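Local atomic coordinates of ATP-dependent DNA helicase (Mycobacterium smegmatis, PDB entry 5V9X), a protein that couples ATP hydrolysis to 3'-to-5' movement along single-stranded DNA and unwinds RNA:DNA hybrids. Residues I294-S299 and L410-R415; D395-V400 and G414-Q419. One frame throughout, in Å; residues are numbered along the deposited sequence.

How the contacts relate
Going from the N terminus, strand 292-296 comes first, an inner strand of the parallel sheet in the second RecA-like helicase domain. The chain then runs through 110 residues, including the edge strand 352-355 and its neighbour 378-381, before contact 1 closes this long loop by bringing 410-415 back against 294-299. Contact 2 starts inside that loop, on strand 394-400, and closes a span of only 13 residues that holds helix 406-413. It ends slightly beyond contact 1, with Gly-414 and Arg-415 common to both, so the two cross rather than nest. Strands 292-296 and 394-400 are sheet neighbours; both pack against the turn that reaches the nucleotide.

Contact 1: residues I294-S299 and L410-R415. With ANP (phosphoaminophosphonic acid-adenylate ester), chain C; nucleotides of chain B.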
loop_
_atom_site.group_PDB
_atom_site.type_symbol
_atom_site.label_atom_id
_atom_site.label_comp_id
_atom_site.label_asym_id
_atom_site.label_seq_id
_atom_site.Cartn_x
_atom_site.Cartn_y
_atom_site.Cartn_z
ATOM N N ILE A 294 6.892 -12.168 -14.525
ATOM C CA ILE A 294 6.047 -12.018 -13.348
ATOM C C ILE A 294 4.734 -11.399 -13.803
ATOM O O ILE A 294 4.719 -10.292 -14.354
ATOM C CB ILE A 294 6.714 -11.159 -12.264
ATOM C CG1 ILE A 294 8.066 -11.750 -11.862
ATOM C CG2 ILE A 294 5.806 -11.044 -11.050
ATOM C CD1 ILE A 294 8.823 -10.899 -10.864
ATOM N N VAL A 295 3.639 -12.120 -13.589
ATOM C CA VAL A 295 2.297 -11.614 -13.847
ATOM C C VAL A 295 1.708 -11.182 -12.512
ATOM O O VAL A 295 1.539 -12.005 -11.606
ATOM C CB VAL A 295 1.418 -12.675 -14.530
ATOM C CG1 VAL A 295 0.059 -12.091 -14.893
ATOM C CG2 VAL A 295 2.113 -13.230 -15.764
ATOM N N PHE A 296 1.414 -9.893 -12.375
ATOM C CA PHE A 296 0.862 -9.355 -11.140
ATOM C C PHE A 296 -0.657 -9.300 -11.227
ATOM O O PHE A 296 -1.213 -8.765 -12.192
ATOM C CB PHE A 296 1.421 -7.963 -10.839
ATOM C CG PHE A 296 2.808 -7.975 -10.257
ATOM C CD1 PHE A 296 3.019 -8.373 -8.945
ATOM C CD2 PHE A 296 3.900 -7.578 -11.014
ATOM C CE1 PHE A 296 4.296 -8.384 -8.399
ATOM C CE2 PHE A 296 5.179 -7.585 -10.476
ATOM C CZ PHE A 296 5.377 -7.990 -9.167
ATOM N N ALA A 297 -1.319 -9.855 -10.216
ATOM C CA ALA A 297 -2.764 -9.785 -10.069
ATOM C C ALA A 297 -3.094 -9.028 -8.792
ATOM O O ALA A 297 -2.389 -9.154 -7.786
ATOM C CB ALA A 297 -3.387 -11.183 -10.035
ATOM N N ASN A 298 -4.167 -8.241 -8.832
ATOM C CA ASN A 298 -4.528 -7.378 -7.714
ATOM C C ASN A 298 -5.306 -8.100 -6.616
ATOM O O ASN A 298 -5.852 -7.435 -5.730
ATOM C CB ASN A 298 -5.331 -6.174 -8.218
ATOM C CG ASN A 298 -4.485 -5.212 -9.035
ATOM O OD1 ASN A 298 -3.256 -5.259 -8.993
ATOM N ND2 ASN A 298 -5.142 -4.328 -9.778
ATOM N N SER A 299 -5.372 -9.428 -6.644
ATOM C CA SER A 299 -5.980 -10.178 -5.554
ATOM C C SER A 299 -5.411 -11.588 -5.560
ATOM O O SER A 299 -4.843 -12.045 -6.557
ATOM C CB SER A 299 -7.509 -10.211 -5.664
ATOM O OG SER A 299 -7.932 -11.081 -6.698
ATOM N N LEU A 410 5.612 1.373 -11.059
ATOM C CA LEU A 410 7.048 1.536 -11.251
ATOM C C LEU A 410 7.839 0.505 -10.458
ATOM O O LEU A 410 8.910 0.072 -10.900
ATOM C CB LEU A 410 7.476 2.948 -10.850
ATOM C CG LEU A 410 7.119 4.080 -11.811
ATOM C CD1 LEU A 410 7.361 5.426 -11.156
ATOM C CD2 LEU A 410 7.928 3.956 -13.092
ATOM N N GLN A 411 7.338 0.110 -9.288
ATOM C CA GLN A 411 8.024 -0.906 -8.499
ATOM C C GLN A 411 7.825 -2.298 -9.088
ATOM O O GLN A 411 8.772 -3.092 -9.145
ATOM C CB GLN A 411 7.536 -0.857 -7.050
ATOM C CG GLN A 411 7.977 0.386 -6.289
ATOM C CD GLN A 411 9.453 0.363 -5.925
ATOM O OE1 GLN A 411 10.181 -0.573 -6.269
ATOM N NE2 GLN A 411 9.903 1.396 -5.220
ATOM N N ARG A 412 6.609 -2.602 -9.543
ATOM C CA ARG A 412 6.324 -3.922 -10.095
ATOM C C ARG A 412 7.093 -4.153 -11.392
ATOM O O ARG A 412 7.815 -5.146 -11.531
ATOM C CB ARG A 412 4.817 -4.082 -10.314
ATOM C CG ARG A 412 4.029 -4.211 -9.019
ATOM C CD ARG A 412 2.553 -4.459 -9.271
ATOM N NE ARG A 412 1.784 -4.403 -8.031
ATOM C CZ ARG A 412 0.476 -4.622 -7.948
ATOM N NH1 ARG A 412 -0.220 -4.920 -9.037
ATOM N NH2 ARG A 412 -0.137 -4.545 -6.775
ATOM N N VAL A 413 6.949 -3.241 -12.357
ATOM C CA VAL A 413 7.667 -3.380 -13.623
ATOM C C VAL A 413 9.172 -3.382 -13.390
ATOM O O VAL A 413 9.927 -3.994 -14.156
ATOM C CB VAL A 413 7.239 -2.266 -14.601
ATOM C CG1 VAL A 413 8.078 -2.301 -15.874
ATOM C CG2 VAL A 413 5.758 -2.400 -14.940
ATOM N N GLY A 414 9.631 -2.732 -12.319
ATOM C CA GLY A 414 11.048 -2.714 -11.998
ATOM C C GLY A 414 11.652 -4.082 -11.755
ATOM O O GLY A 414 12.874 -4.233 -11.862
ATOM N N ARG A 415 10.829 -5.085 -11.427
ATOM C CA ARG A 415 11.350 -6.434 -11.224
ATOM C C ARG A 415 12.006 -6.976 -12.488
ATOM O O ARG A 415 12.943 -7.778 -12.406
ATOM C CB ARG A 415 10.238 -7.385 -10.773
ATOM C CG ARG A 415 9.500 -6.986 -9.498
ATOM C CD ARG A 415 10.446 -6.508 -8.417
ATOM N NE ARG A 415 10.571 -5.056 -8.422
ATOM C CZ ARG A 415 11.602 -4.394 -7.911
ATOM N NH1 ARG A 415 12.610 -5.056 -7.361
ATOM N NH2 ARG A 415 11.628 -3.070 -7.958
HETATM P PG ANP C . 15.202 -1.946 -6.208
HETATM O O1G ANP C . 14.127 -2.611 -7.007
HETATM O O2G ANP C . 15.153 -2.462 -4.719
HETATM O O3G ANP C . 14.993 -0.376 -6.231
HETATM P PB ANP C . 17.948 -1.677 -6.006
HETATM O O1B ANP C . 17.824 -2.061 -4.504
HETATM O O2B ANP C . 17.945 -0.194 -6.153
HETATM N N3B ANP C . 16.694 -2.343 -6.889
HETATM P PA ANP C . 19.756 -3.695 -6.177
HETATM O O1A ANP C . 18.644 -4.672 -6.063
HETATM O O2A ANP C . 20.557 -3.519 -4.888
HETATM O O3A ANP C . 19.280 -2.236 -6.574
HETATM O "O5'" ANP C . 20.714 -4.110 -7.366
HETATM C "C5'" ANP C . 20.312 -4.370 -8.752
HETATM C "C4'" ANP C . 21.202 -5.445 -9.327
HETATM O "O4'" ANP C . 22.473 -4.883 -9.747
HETATM C "C3'" ANP C . 21.569 -6.531 -8.324
HETATM O "O3'" ANP C . 21.867 -7.730 -9.022
HETATM C "C2'" ANP C . 22.846 -5.975 -7.693
HETATM O "O2'" ANP C . 23.537 -6.919 -6.860
HETATM C "C1'" ANP C . 23.524 -5.389 -8.935
HETATM N N9 ANP C . 24.468 -4.291 -8.696
HETATM C C8 ANP C . 24.679 -3.579 -7.544
HETATM N N7 ANP C . 25.585 -2.637 -7.656
HETATM C C5 ANP C . 26.010 -2.745 -8.970
HETATM C C6 ANP C . 26.963 -2.031 -9.720
HETATM N N6 ANP C . 27.689 -1.024 -9.229
HETATM N N1 ANP C . 27.147 -2.393 -11.013
HETATM C C2 ANP C . 26.419 -3.399 -11.508
HETATM N N3 ANP C . 25.495 -4.144 -10.896
HETATM C C4 ANP C . 25.333 -3.762 -9.623
ATOM P P DG B 6 -12.768 -7.391 -2.968
ATOM O OP1 DG B 6 -13.033 -8.791 -2.569
ATOM O OP2 DG B 6 -13.037 -6.288 -2.017
ATOM O "O5'" DG B 6 -11.250 -7.271 -3.415
ATOM C "C5'" DG B 6 -10.236 -7.299 -2.458
ATOM C "C4'" DG B 6 -8.897 -7.138 -3.133
ATOM O "O4'" DG B 6 -8.842 -5.858 -3.798
ATOM C "C3'" DG B 6 -7.704 -7.195 -2.190
ATOM O "O3'" DG B 6 -6.873 -8.272 -2.565
ATOM C "C2'" DG B 6 -7.007 -5.836 -2.365
ATOM C "C1'" DG B 6 -7.540 -5.348 -3.706
ATOM N N9 DG B 6 -7.615 -3.888 -3.836
ATOM C C8 DG B 6 -8.651 -3.165 -4.384
ATOM N N7 DG B 6 -8.452 -1.877 -4.375
ATOM C C5 DG B 6 -7.201 -1.727 -3.788
ATOM C C6 DG B 6 -6.458 -0.552 -3.513
ATOM O O6 DG B 6 -6.771 0.626 -3.741
ATOM N N1 DG B 6 -5.236 -0.844 -2.908
ATOM C C2 DG B 6 -4.789 -2.110 -2.609
ATOM N N2 DG B 6 -3.584 -2.194 -2.028
ATOM N N3 DG B 6 -5.473 -3.218 -2.863
ATOM C C4 DG B 6 -6.668 -2.955 -3.451
#
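The backbones of Phe-296 and Arg-412 come within 7.8 Å, CA to CA, and those of Ile-294 and Arg-415 within 8.0 Å: strand 292-296 faces helix 406-413 and the turn that leads on from it. Side chains fill this gap. The Phe-296 ring is sandwiched, with Ile-294 CG2 near the rim of one face and Arg-412 CG over the middle of the other, a CH-pi contact of 3.8 Å to the ring centroid. From CG to NE the Arg-412 chain is fully extended, which carries its guanidinium past the ring to Asn-298. There NH1 donates to Asn-298 OD1 at 3.1 Å in an almost straight bond (174°), within the guanidinium plane; the same NH1 also bonds Gln-399 OE1. Gln-411 to His-418 form helicase motif VI of superfamily 2, and Arg-415 is its arginine at the nucleotide. Arg-415 rests CB against Ile-294 CD1 (3.8 Å), then bends away at chi2 (-44°) and chi3 (95°). Side-on, NE and NH2 both hold Gln-411 O, NE at 2.8 Å, which fixes the guanidinium plane. NH1 and NH2 then meet O1G of the ANP gamma-phosphate edge-on, NH2 at 2.7 Å, consistent with an arginine finger. At the far end, Asn-298 O lies 3.4 Å from C1' of nucleotide DG6 of the bound DNA.

Contact 2: residues D395-V400 and G414-Q419; sequences DLVIQV and GRAGHQ. With ANP (phosphoaminophosphonic acid-adenylate ester), chain C.
Arg-415 touches strand 394-400 with the root of its side chain, CB lying 4.0 Å from Val-397 CG2. Ala-416 comes next and makes the main contact. Its CB points at the strand and sits 3.8 Å from Val-397 CG2 and 3.6 Å from Leu-396 N, so the methyl rests against both the valine branch and the strand backbone. Val-397 meets it with one branch: chi1 of 168° sends CG1 anti to the backbone N and leaves CG2 to face the turn. Here the two backbones run close, Asp-395 CA being 4.7 Å from Ala-416 CA, yet no hydrogen bond joins them; the contact is apolar. Ala-416 O turns instead to Ser-424 OG, at the start of the next strand. This is the second half of motif VI, GRAGH here, with His-418 where many superfamily 2 helicases have arginine. Gly-417 follows with positive phi (56°), its N near Asp-395 CA, and swings the chain away from the strand toward ANP. His-418 is the centre of an inverse gamma turn, closed by Gln-419 N bonding Gly-417 O at 2.7 Å. Its NE2 reaches ANP O1G edge-on at 2.9 Å, nearly straight at 178°. Across the ring ND1 is hydrogen-bonded to Asp-390 OD1, so both ring nitrogens are engaged and the imidazole is fixed in rotation; Asp-390 OD2 itself bonds ANP.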
loop_
_atom_site.group_PDB
_atom_site.type_symbol
_atom_site.label_atom_id
_atom_site.label_comp_id
_atom_site.label_asym_id
_atom_site.label_seq_id
_atom_site.Cartn_x
_atom_site.Cartn_y
_atom_site.Cartn_z
ATOM N N ASP A 395 12.763 -10.975 -17.457
ATOM C CA ASP A 395 12.857 -9.918 -18.458
ATOM C C ASP A 395 11.481 -9.473 -18.944
ATOM O O ASP A 395 11.366 -8.902 -20.034
ATOM C CB ASP A 395 13.734 -10.353 -19.637
ATOM C CG ASP A 395 13.248 -11.631 -20.304
ATOM O OD1 ASP A 395 12.339 -12.293 -19.763
ATOM O OD2 ASP A 395 13.785 -11.973 -21.380
ATOM N N LEU A 396 10.437 -9.715 -18.152
ATOM C CA LEU A 396 9.092 -9.263 -18.485
ATOM C C LEU A 396 8.253 -9.229 -17.216
ATOM O O LEU A 396 8.276 -10.181 -16.431
ATOM C CB LEU A 396 8.434 -10.181 -19.523
ATOM C CG LEU A 396 7.017 -9.791 -19.958
ATOM C CD1 LEU A 396 7.052 -8.606 -20.912
ATOM C CD2 LEU A 396 6.283 -10.969 -20.582
ATOM N N VAL A 397 7.529 -8.131 -17.016
ATOM C CA VAL A 397 6.488 -8.040 -15.999
ATOM C C VAL A 397 5.182 -7.704 -16.702
ATOM O O VAL A 397 5.128 -6.770 -17.511
ATOM C CB VAL A 397 6.812 -6.986 -14.923
ATOM C CG1 VAL A 397 5.581 -6.709 -14.069
ATOM C CG2 VAL A 397 7.966 -7.450 -14.048
ATOM N N ILE A 398 4.139 -8.471 -16.408
ATOM C CA ILE A 398 2.804 -8.225 -16.936
ATOM C C ILE A 398 1.914 -7.793 -15.781
ATOM O O ILE A 398 1.889 -8.444 -14.729
ATOM C CB ILE A 398 2.236 -9.467 -17.639
ATOM C CG1 ILE A 398 3.113 -9.857 -18.830
ATOM C CG2 ILE A 398 0.812 -9.208 -18.090
ATOM C CD1 ILE A 398 2.636 -11.096 -19.551
ATOM N N GLN A 399 1.193 -6.692 -15.972
ATOM C CA GLN A 399 0.282 -6.156 -14.968
ATOM C C GLN A 399 -1.142 -6.329 -15.477
ATOM O O GLN A 399 -1.530 -5.711 -16.474
ATOM C CB GLN A 399 0.587 -4.688 -14.676
ATOM C CG GLN A 399 -0.419 -4.017 -13.755
ATOM C CD GLN A 399 -0.453 -4.646 -12.377
ATOM O OE1 GLN A 399 0.588 -4.981 -11.814
ATOM N NE2 GLN A 399 -1.653 -4.815 -11.829
ATOM N N VAL A 400 -1.914 -7.171 -14.798
ATOM C CA VAL A 400 -3.321 -7.379 -15.125
ATOM C C VAL A 400 -4.137 -6.364 -14.336
ATOM O O VAL A 400 -4.025 -6.293 -13.108
ATOM C CB VAL A 400 -3.759 -8.817 -14.811
ATOM C CG1 VAL A 400 -5.267 -8.895 -14.629
ATOM C CG2 VAL A 400 -3.318 -9.749 -15.928
ATOM N N GLY A 414 9.631 -2.732 -12.319
ATOM C CA GLY A 414 11.048 -2.714 -11.998
ATOM C C GLY A 414 11.652 -4.082 -11.755
ATOM O O GLY A 414 12.874 -4.233 -11.862
ATOM N N ARG A 415 10.829 -5.085 -11.427
ATOM C CA ARG A 415 11.350 -6.434 -11.224
ATOM C C ARG A 415 12.006 -6.976 -12.488
ATOM O O ARG A 415 12.943 -7.778 -12.406
ATOM C CB ARG A 415 10.238 -7.385 -10.773
ATOM C CG ARG A 415 9.500 -6.986 -9.498
ATOM C CD ARG A 415 10.446 -6.508 -8.417
ATOM N NE ARG A 415 10.571 -5.056 -8.422
ATOM C CZ ARG A 415 11.602 -4.394 -7.911
ATOM N NH1 ARG A 415 12.610 -5.056 -7.361
ATOM N NH2 ARG A 415 11.628 -3.070 -7.958
ATOM N N ALA A 416 11.527 -6.560 -13.656
ATOM C CA ALA A 416 12.127 -6.977 -14.913
ATOM C C ALA A 416 13.366 -6.143 -15.220
ATOM O O ALA A 416 13.457 -4.967 -14.852
ATOM C CB ALA A 416 11.116 -6.858 -16.056
ATOM N N GLY A 417 14.323 -6.766 -15.902
ATOM C CA GLY A 417 15.570 -6.098 -16.242
ATOM C C GLY A 417 16.308 -5.543 -15.043
ATOM O O GLY A 417 16.853 -4.434 -15.106
ATOM N N HIS A 418 16.348 -6.301 -13.947
ATOM C CA HIS A 418 16.817 -5.783 -12.662
ATOM C C HIS A 418 18.347 -5.769 -12.595
ATOM O O HIS A 418 18.974 -6.374 -11.726
ATOM C CB HIS A 418 16.216 -6.600 -11.528
ATOM C CG HIS A 418 16.095 -5.844 -10.244
ATOM N ND1 HIS A 418 16.982 -5.999 -9.201
ATOM C CD2 HIS A 418 15.195 -4.917 -9.839
ATOM C CE1 HIS A 418 16.630 -5.205 -8.207
ATOM N NE2 HIS A 418 15.549 -4.537 -8.568
ATOM N N GLN A 419 18.944 -5.049 -13.542
ATOM C CA GLN A 419 20.384 -4.847 -13.587
ATOM C C GLN A 419 20.653 -3.392 -13.940
ATOM O O GLN A 419 19.801 -2.704 -14.508
ATOM C CB GLN A 419 21.075 -5.775 -14.602
ATOM C CG GLN A 419 20.825 -7.260 -14.381
ATOM C CD GLN A 419 19.578 -7.754 -15.085
ATOM O OE1 GLN A 419 19.356 -7.458 -16.260
ATOM N NE2 GLN A 419 18.751 -8.509 -14.370
HETATM P PG ANP C . 15.202 -1.946 -6.208
HETATM O O1G ANP C . 14.127 -2.611 -7.007
HETATM O O2G ANP C . 15.153 -2.462 -4.719
HETATM O O3G ANP C . 14.993 -0.376 -6.231
HETATM P PB ANP C . 17.948 -1.677 -6.006
HETATM O O1B ANP C . 17.824 -2.061 -4.504
HETATM O O2B ANP C . 17.945 -0.194 -6.153
HETATM N N3B ANP C . 16.694 -2.343 -6.889
HETATM P PA ANP C . 19.756 -3.695 -6.177
HETATM O O1A ANP C . 18.644 -4.672 -6.063
HETATM O O2A ANP C . 20.557 -3.519 -4.888
HETATM O O3A ANP C . 19.280 -2.236 -6.574
HETATM O "O5'" ANP C . 20.714 -4.110 -7.366
HETATM C "C5'" ANP C . 20.312 -4.370 -8.752
HETATM C "C4'" ANP C . 21.202 -5.445 -9.327
HETATM O "O4'" ANP C . 22.473 -4.883 -9.747
HETATM C "C3'" ANP C . 21.569 -6.531 -8.324
HETATM O "O3'" ANP C . 21.867 -7.730 -9.022
HETATM C "C2'" ANP C . 22.846 -5.975 -7.693
HETATM O "O2'" ANP C . 23.537 -6.919 -6.860
HETATM C "C1'" ANP C . 23.524 -5.389 -8.935
HETATM N N9 ANP C . 24.468 -4.291 -8.696
HETATM C C8 ANP C . 24.679 -3.579 -7.544
HETATM N N7 ANP C . 25.585 -2.637 -7.656
HETATM C C5 ANP C . 26.010 -2.745 -8.970
HETATM C C6 ANP C . 26.963 -2.031 -9.720
HETATM N N6 ANP C . 27.689 -1.024 -9.229
HETATM N N1 ANP C . 27.147 -2.393 -11.013
HETATM C C2 ANP C . 26.419 -3.399 -11.508
HETATM N N3 ANP C . 25.495 -4.144 -10.896
HETATM C C4 ANP C . 25.333 -3.762 -9.623
#